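Local coordinates for protein glycosyl hydrolase (Bacteroides ovatus, PDB 3QC2) that is a member of the glycosyl hydrolases and probably folds as a five-bladed beta-propeller, at residues G207-F212 with S245-C250; S237-Y242 with I299-E304. All blocks are in the same frame, centred on the assembly; numbering follows the deposited sequence.

Contact 1 (G207-F212 with S245-C250); sequences GEEHVF and SHLTEC
A buried loop-on-strand contact sets Gly207 and Glu208, in the loop between strands 201-206 and 212-216, against Thr248 to Cys250, early in strand 247-257 of what is probably a beta-propeller. The strand enters through a classic beta bulge at His246 and Leu247, both facing Lys268. Beyond it, two backbone bonds join the segments. Cys250 N gives a nearly straight bond to Gly207 O (3.2 Å, N-H...O 162°), and Glu249 CA adds a C-H contact to the same oxygen at 3.4 Å. Thr248 N reaches Glu208 O at 3.0 Å, but the bond is bent and weak.

Two glutamates run side by side in the same direction. Glu208, extended with CG anti to the backbone N (chi1 -179°), lays its CG 3.5 Å from Glu249 OE1, and the two carboxylate planes are turned 56° apart. Glu208 OE2 lies 3.8 Å from Glu249 OE1, a close pair of like charges. Ser181 OG holds Glu249 OE2, while Tyr283 packs on both glutamate side chains and on Leu247, which slants across Glu208 and touches Glu209 CA with CD2. Val211 crosses Thr248 at about a right angle. Its CG2 lies 3.8 Å from Thr248 OG1, a buried hydroxyl oxygen without a polar partner in the model.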
loop_
_atom_site.group_PDB
_atom_site.type_symbol
_atom_site.label_atom_id
_atom_site.label_comp_id
_atom_site.label_asym_id
_atom_site.label_seq_id
_atom_site.Cartn_x
_atom_site.Cartn_y
_atom_site.Cartn_z
ATOM N N GLY A 207 9.184 0.847 4.326
ATOM C CA GLY A 207 10.145 1.676 3.609
ATOM C C GLY A 207 9.837 1.940 2.153
ATOM O O GLY A 207 9.039 1.212 1.515
ATOM N N GLU A 208 10.491 2.981 1.634
ATOM C CA GLU A 208 10.361 3.424 0.248
ATOM C C GLU A 208 11.677 3.243 -0.500
ATOM O O GLU A 208 11.713 2.610 -1.560
ATOM C CB GLU A 208 9.969 4.910 0.211
ATOM C CG GLU A 208 9.784 5.482 -1.211
ATOM C CD GLU A 208 9.477 6.990 -1.228
ATOM O OE1 GLU A 208 10.058 7.747 -0.399
ATOM O OE2 GLU A 208 8.675 7.412 -2.088
ATOM N N GLU A 209 12.754 3.822 0.053
ATOM C CA GLU A 209 14.104 3.767 -0.567
ATOM C C GLU A 209 14.796 2.433 -0.335
ATOM O O GLU A 209 15.698 2.063 -1.082
ATOM C CB GLU A 209 14.985 4.891 -0.032
ATOM C CG GLU A 209 14.410 6.276 -0.260
ATOM C CD GLU A 209 15.307 7.397 0.236
ATOM O OE1 GLU A 209 16.416 7.113 0.739
ATOM O OE2 GLU A 209 14.892 8.580 0.112
ATOM N N HIS A 210 14.408 1.738 0.735
ATOM C CA HIS A 210 14.944 0.397 1.055
ATOM C C HIS A 210 13.887 -0.340 1.800
ATOM O O HIS A 210 12.983 0.276 2.354
ATOM C CB HIS A 210 16.180 0.473 1.946
ATOM C CG HIS A 210 17.269 1.325 1.404
ATOM N ND1 HIS A 210 18.211 0.854 0.510
ATOM C CD2 HIS A 210 17.586 2.618 1.640
ATOM C CE1 HIS A 210 19.050 1.828 0.208
ATOM N NE2 HIS A 210 18.694 2.909 0.882
ATOM N N VAL A 211 13.970 -1.661 1.813
ATOM C CA VAL A 211 13.040 -2.439 2.580
ATOM C C VAL A 211 13.673 -2.650 3.937
ATOM O O VAL A 211 14.739 -3.263 4.055
ATOM C CB VAL A 211 12.702 -3.760 1.927
ATOM C CG1 VAL A 211 11.752 -4.594 2.851
ATOM C CG2 VAL A 211 12.058 -3.517 0.563
ATOM N N PHE A 212 13.040 -2.082 4.951
ATOM C CA PHE A 212 13.465 -2.204 6.324
ATOM C C PHE A 212 12.468 -3.130 7.040
ATOM O O PHE A 212 11.589 -3.709 6.409
ATOM C CB PHE A 212 13.441 -0.828 7.018
ATOM C CG PHE A 212 14.324 0.223 6.373
ATOM C CD1 PHE A 212 15.710 0.244 6.620
ATOM C CD2 PHE A 212 13.770 1.221 5.572
ATOM C CE1 PHE A 212 16.536 1.242 6.041
ATOM C CE2 PHE A 212 14.586 2.230 4.986
ATOM C CZ PHE A 212 15.962 2.241 5.222
ATOM N N SER A 245 15.038 -0.087 -9.516
ATOM C CA SER A 245 16.383 0.511 -9.482
ATOM C C SER A 245 16.514 1.831 -8.731
ATOM O O SER A 245 17.629 2.251 -8.431
ATOM C CB SER A 245 16.874 0.715 -10.911
ATOM O OG SER A 245 15.877 1.324 -11.704
ATOM N N HIS A 246 15.394 2.495 -8.467
ATOM C CA HIS A 246 15.403 3.742 -7.714
ATOM C C HIS A 246 14.741 3.563 -6.349
ATOM O O HIS A 246 15.229 4.081 -5.355
ATOM C CB HIS A 246 14.732 4.863 -8.504
ATOM C CG HIS A 246 14.779 6.190 -7.812
ATOM N ND1 HIS A 246 15.958 6.778 -7.410
ATOM C CD2 HIS A 246 13.792 7.055 -7.470
ATOM C CE1 HIS A 246 15.695 7.939 -6.836
ATOM N NE2 HIS A 246 14.387 8.131 -6.862
ATOM N N LEU A 247 13.633 2.821 -6.314
ATOM C CA LEU A 247 12.904 2.570 -5.080
ATOM C C LEU A 247 12.402 1.146 -4.990
ATOM O O LEU A 247 12.071 0.539 -5.989
ATOM C CB LEU A 247 11.696 3.493 -5.001
ATOM C CG LEU A 247 11.920 4.998 -5.023
ATOM C CD1 LEU A 247 10.549 5.714 -5.022
ATOM C CD2 LEU A 247 12.780 5.462 -3.841
ATOM N N THR A 248 12.371 0.620 -3.774
ATOM C CA THR A 248 11.790 -0.694 -3.482
ATOM C C THR A 248 10.819 -0.401 -2.372
ATOM O O THR A 248 11.178 -0.455 -1.188
ATOM C CB THR A 248 12.856 -1.748 -3.028
ATOM O OG1 THR A 248 13.647 -1.217 -1.948
ATOM C CG2 THR A 248 13.776 -2.153 -4.207
ATOM N N GLU A 249 9.585 -0.052 -2.745
ATOM C CA GLU A 249 8.579 0.376 -1.764
ATOM C C GLU A 249 7.521 -0.682 -1.449
ATOM O O GLU A 249 6.865 -1.216 -2.345
ATOM C CB GLU A 249 7.926 1.667 -2.241
ATOM C CG GLU A 249 6.968 2.295 -1.246
ATOM C CD GLU A 249 6.660 3.743 -1.586
ATOM O OE1 GLU A 249 6.906 4.151 -2.760
ATOM O OE2 GLU A 249 6.187 4.486 -0.683
ATOM N N CYS A 250 7.358 -0.949 -0.154
ATOM C CA CYS A 250 6.431 -1.932 0.336
ATOM C C CYS A 250 5.009 -1.698 -0.199
ATOM O O CYS A 250 4.525 -0.577 -0.220
ATOM C CB CYS A 250 6.425 -1.916 1.867
ATOM S SG CYS A 250 7.934 -2.507 2.623
#

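Contact 2 (S237-Y242 with I299-E304); sequences SPRDGY and ITRLDE
Arg239 and Arg301 lie flat on one another with their guanidinium planes only 1° apart and their centres at 4.1 Å, an offset (parallel-displaced) stack of like-charged groups. It joins a loop leading to strand 247-257 to the end of strand 298-301, at the protein surface of what is probably a beta-propeller. The side chains slide past each other in opposite directions, so each methylene shaft covers the other's head group: Arg301 CD sits over the centre of the Arg239 guanidinium, and Arg239 CD over that of Arg301.

Acceptors spread round the stack probably offset the proximity of the two charges. Asp244 bridges the pair, its OD1 forming a salt bridge with Arg239 NE and its OD2 with Arg301 NH1. At its far end Arg301 grips Ser237 O with both NH1 and NH2, each at 2.9 Å, the oxygen lying close to the guanidinium plane; NH2 approaches nearly along the C=O axis, NH1 from above the carbonyl plane. Arg239, its CG between the backbone N and the carbonyl carbon (chi1 48°) and extended from there to NE, bonds Leu302 O through NH2 at 2.8 Å. Its NH1 meets Asp303 OD1 on the anti side in a salt bridge, the two flat groups being turned 53° to each other.

Arg239 and Tyr242 begin and end a type II beta turn, with Gly241 supplying the positive phi. The turn brings the tyrosine back over the remaining face of the Arg239 guanidinium. Asp303 O lies in the plane of the Tyr242 ring at its edge, 3.4 Å from CD2.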
loop_
_atom_site.group_PDB
_atom_site.type_symbol
_atom_site.label_atom_id
_atom_site.label_comp_id
_atom_site.label_asym_id
_atom_site.label_seq_id
_atom_site.Cartn_x
_atom_site.Cartn_y
_atom_site.Cartn_z
ATOM N N SER A 237 17.616 -3.692 -1.285
ATOM C CA SER A 237 17.612 -2.358 -1.851
ATOM C C SER A 237 17.408 -2.332 -3.360
ATOM O O SER A 237 17.442 -3.378 -4.022
ATOM C CB SER A 237 18.968 -1.699 -1.530
ATOM O OG SER A 237 19.163 -1.548 -0.134
ATOM N N PRO A 238 17.163 -1.128 -3.915
ATOM C CA PRO A 238 17.095 -0.980 -5.341
ATOM C C PRO A 238 18.403 -1.481 -5.979
ATOM O O PRO A 238 19.469 -1.372 -5.355
ATOM C CB PRO A 238 16.955 0.537 -5.527
ATOM C CG PRO A 238 16.262 0.987 -4.338
ATOM C CD PRO A 238 16.701 0.093 -3.219
ATOM N N ARG A 239 18.316 -1.989 -7.201
ATOM C CA ARG A 239 19.472 -2.575 -7.907
ATOM C C ARG A 239 19.606 -2.025 -9.326
ATOM O O ARG A 239 18.615 -1.814 -9.996
ATOM C CB ARG A 239 19.307 -4.091 -7.976
ATOM C CG ARG A 239 17.919 -4.513 -8.451
ATOM C CD ARG A 239 17.733 -5.982 -8.619
ATOM N NE ARG A 239 16.323 -6.238 -8.925
ATOM C CZ ARG A 239 15.784 -7.423 -9.167
ATOM N NH1 ARG A 239 16.529 -8.533 -9.174
ATOM N NH2 ARG A 239 14.483 -7.495 -9.432
ATOM N N ASP A 240 20.842 -1.812 -9.769
ATOM C CA ASP A 240 21.110 -1.316 -11.110
ATOM C C ASP A 240 20.589 -2.279 -12.201
ATOM O O ASP A 240 20.651 -3.486 -12.047
ATOM C CB ASP A 240 22.633 -1.142 -11.337
ATOM C CG ASP A 240 23.269 -0.053 -10.452
ATOM O OD1 ASP A 240 22.545 0.699 -9.767
ATOM O OD2 ASP A 240 24.530 0.040 -10.457
ATOM N N GLY A 241 20.094 -1.718 -13.294
ATOM C CA GLY A 241 19.670 -2.502 -14.464
ATOM C C GLY A 241 18.350 -3.236 -14.396
ATOM O O GLY A 241 18.049 -4.025 -15.279
ATOM N N TYR A 242 17.564 -2.979 -13.356
ATOM C CA TYR A 242 16.247 -3.623 -13.188
ATOM C C TYR A 242 15.157 -2.577 -12.967
ATOM O O TYR A 242 15.447 -1.392 -12.746
ATOM C CB TYR A 242 16.274 -4.596 -12.014
ATOM C CG TYR A 242 17.118 -5.805 -12.240
ATOM C CD1 TYR A 242 18.485 -5.767 -12.020
ATOM C CD2 TYR A 242 16.551 -7.000 -12.652
ATOM C CE1 TYR A 242 19.274 -6.893 -12.221
ATOM C CE2 TYR A 242 17.316 -8.122 -12.861
ATOM C CZ TYR A 242 18.677 -8.066 -12.647
ATOM O OH TYR A 242 19.430 -9.175 -12.853
ATOM N N ILE A 299 15.495 -14.150 0.615
ATOM C CA ILE A 299 15.772 -15.330 -0.208
ATOM C C ILE A 299 15.945 -14.921 -1.678
ATOM O O ILE A 299 16.982 -15.193 -2.281
ATOM C CB ILE A 299 14.680 -16.429 -0.082
ATOM C CG1 ILE A 299 14.615 -16.954 1.348
ATOM C CG2 ILE A 299 14.978 -17.584 -1.022
ATOM C CD1 ILE A 299 13.577 -18.085 1.555
ATOM N N THR A 300 14.936 -14.256 -2.240
ATOM C CA THR A 300 14.986 -13.846 -3.643
ATOM C C THR A 300 13.897 -12.862 -3.972
ATOM O O THR A 300 13.036 -12.586 -3.144
ATOM C CB THR A 300 14.812 -15.077 -4.570
ATOM O OG1 THR A 300 14.925 -14.687 -5.952
ATOM C CG2 THR A 300 13.426 -15.763 -4.309
ATOM N N ARG A 301 13.965 -12.299 -5.178
ATOM C CA ARG A 301 12.909 -11.425 -5.707
ATOM C C ARG A 301 12.756 -11.696 -7.194
ATOM O O ARG A 301 13.641 -12.299 -7.814
ATOM C CB ARG A 301 13.184 -9.935 -5.460
ATOM C CG ARG A 301 14.524 -9.429 -5.976
ATOM C CD ARG A 301 14.658 -7.917 -5.789
ATOM N NE ARG A 301 16.043 -7.537 -5.513
ATOM C CZ ARG A 301 16.463 -6.294 -5.261
ATOM N NH1 ARG A 301 15.626 -5.267 -5.301
ATOM N NH2 ARG A 301 17.734 -6.082 -4.988
ATOM N N LEU A 302 11.628 -11.262 -7.760
ATOM C CA LEU A 302 11.365 -11.442 -9.164
ATOM C C LEU A 302 12.264 -10.489 -9.942
ATOM O O LEU A 302 12.426 -9.335 -9.558
ATOM C CB LEU A 302 9.898 -11.155 -9.491
ATOM C CG LEU A 302 8.837 -11.996 -8.786
ATOM C CD1 LEU A 302 7.463 -11.518 -9.168
ATOM C CD2 LEU A 302 8.992 -13.499 -9.103
ATOM N N ASP A 303 12.864 -10.987 -11.007
ATOM C CA ASP A 303 13.730 -10.182 -11.867
ATOM C C ASP A 303 12.932 -9.289 -12.823
ATOM O O ASP A 303 13.457 -8.334 -13.348
ATOM C CB ASP A 303 14.683 -11.095 -12.660
ATOM C CG ASP A 303 15.712 -11.789 -11.764
ATOM O OD1 ASP A 303 15.984 -11.284 -10.618
ATOM O OD2 ASP A 303 16.250 -12.828 -12.190
ATOM N N GLU A 304 11.665 -9.630 -13.036
ATOM C CA GLU A 304 10.764 -8.877 -13.908
ATOM C C GLU A 304 9.506 -8.561 -13.103
ATOM O O GLU A 304 9.091 -9.362 -12.301
ATOM C CB GLU A 304 10.374 -9.730 -15.119
ATOM C CG GLU A 304 11.546 -10.253 -15.932
ATOM C CD GLU A 304 12.290 -9.154 -16.681
ATOM O OE1 GLU A 304 11.777 -8.019 -16.756
ATOM O OE2 GLU A 304 13.387 -9.431 -17.206
#

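Overall arrangement
The pair illustrates how chemistry can follow position in a fold. Contact 1 is buried and combines backbone bonds with close packing; contact 2 lies at the surface and is built from long charged side chains that carry their bonds to backbone carbonyls and carboxylates. Both reach the same large sheet, and their segments alternate along the chain, with 237-242 falling between the two halves of contact 1. Their centres are 11 Å apart, yet they touch directly. His210 ND1 probably hydrogen-bonds Ser237 OG at 2.7 Å, and Pro238 packs against the backbone oxygens of Glu209 and His246, so the loop of contact 2 rests on both segments of contact 1.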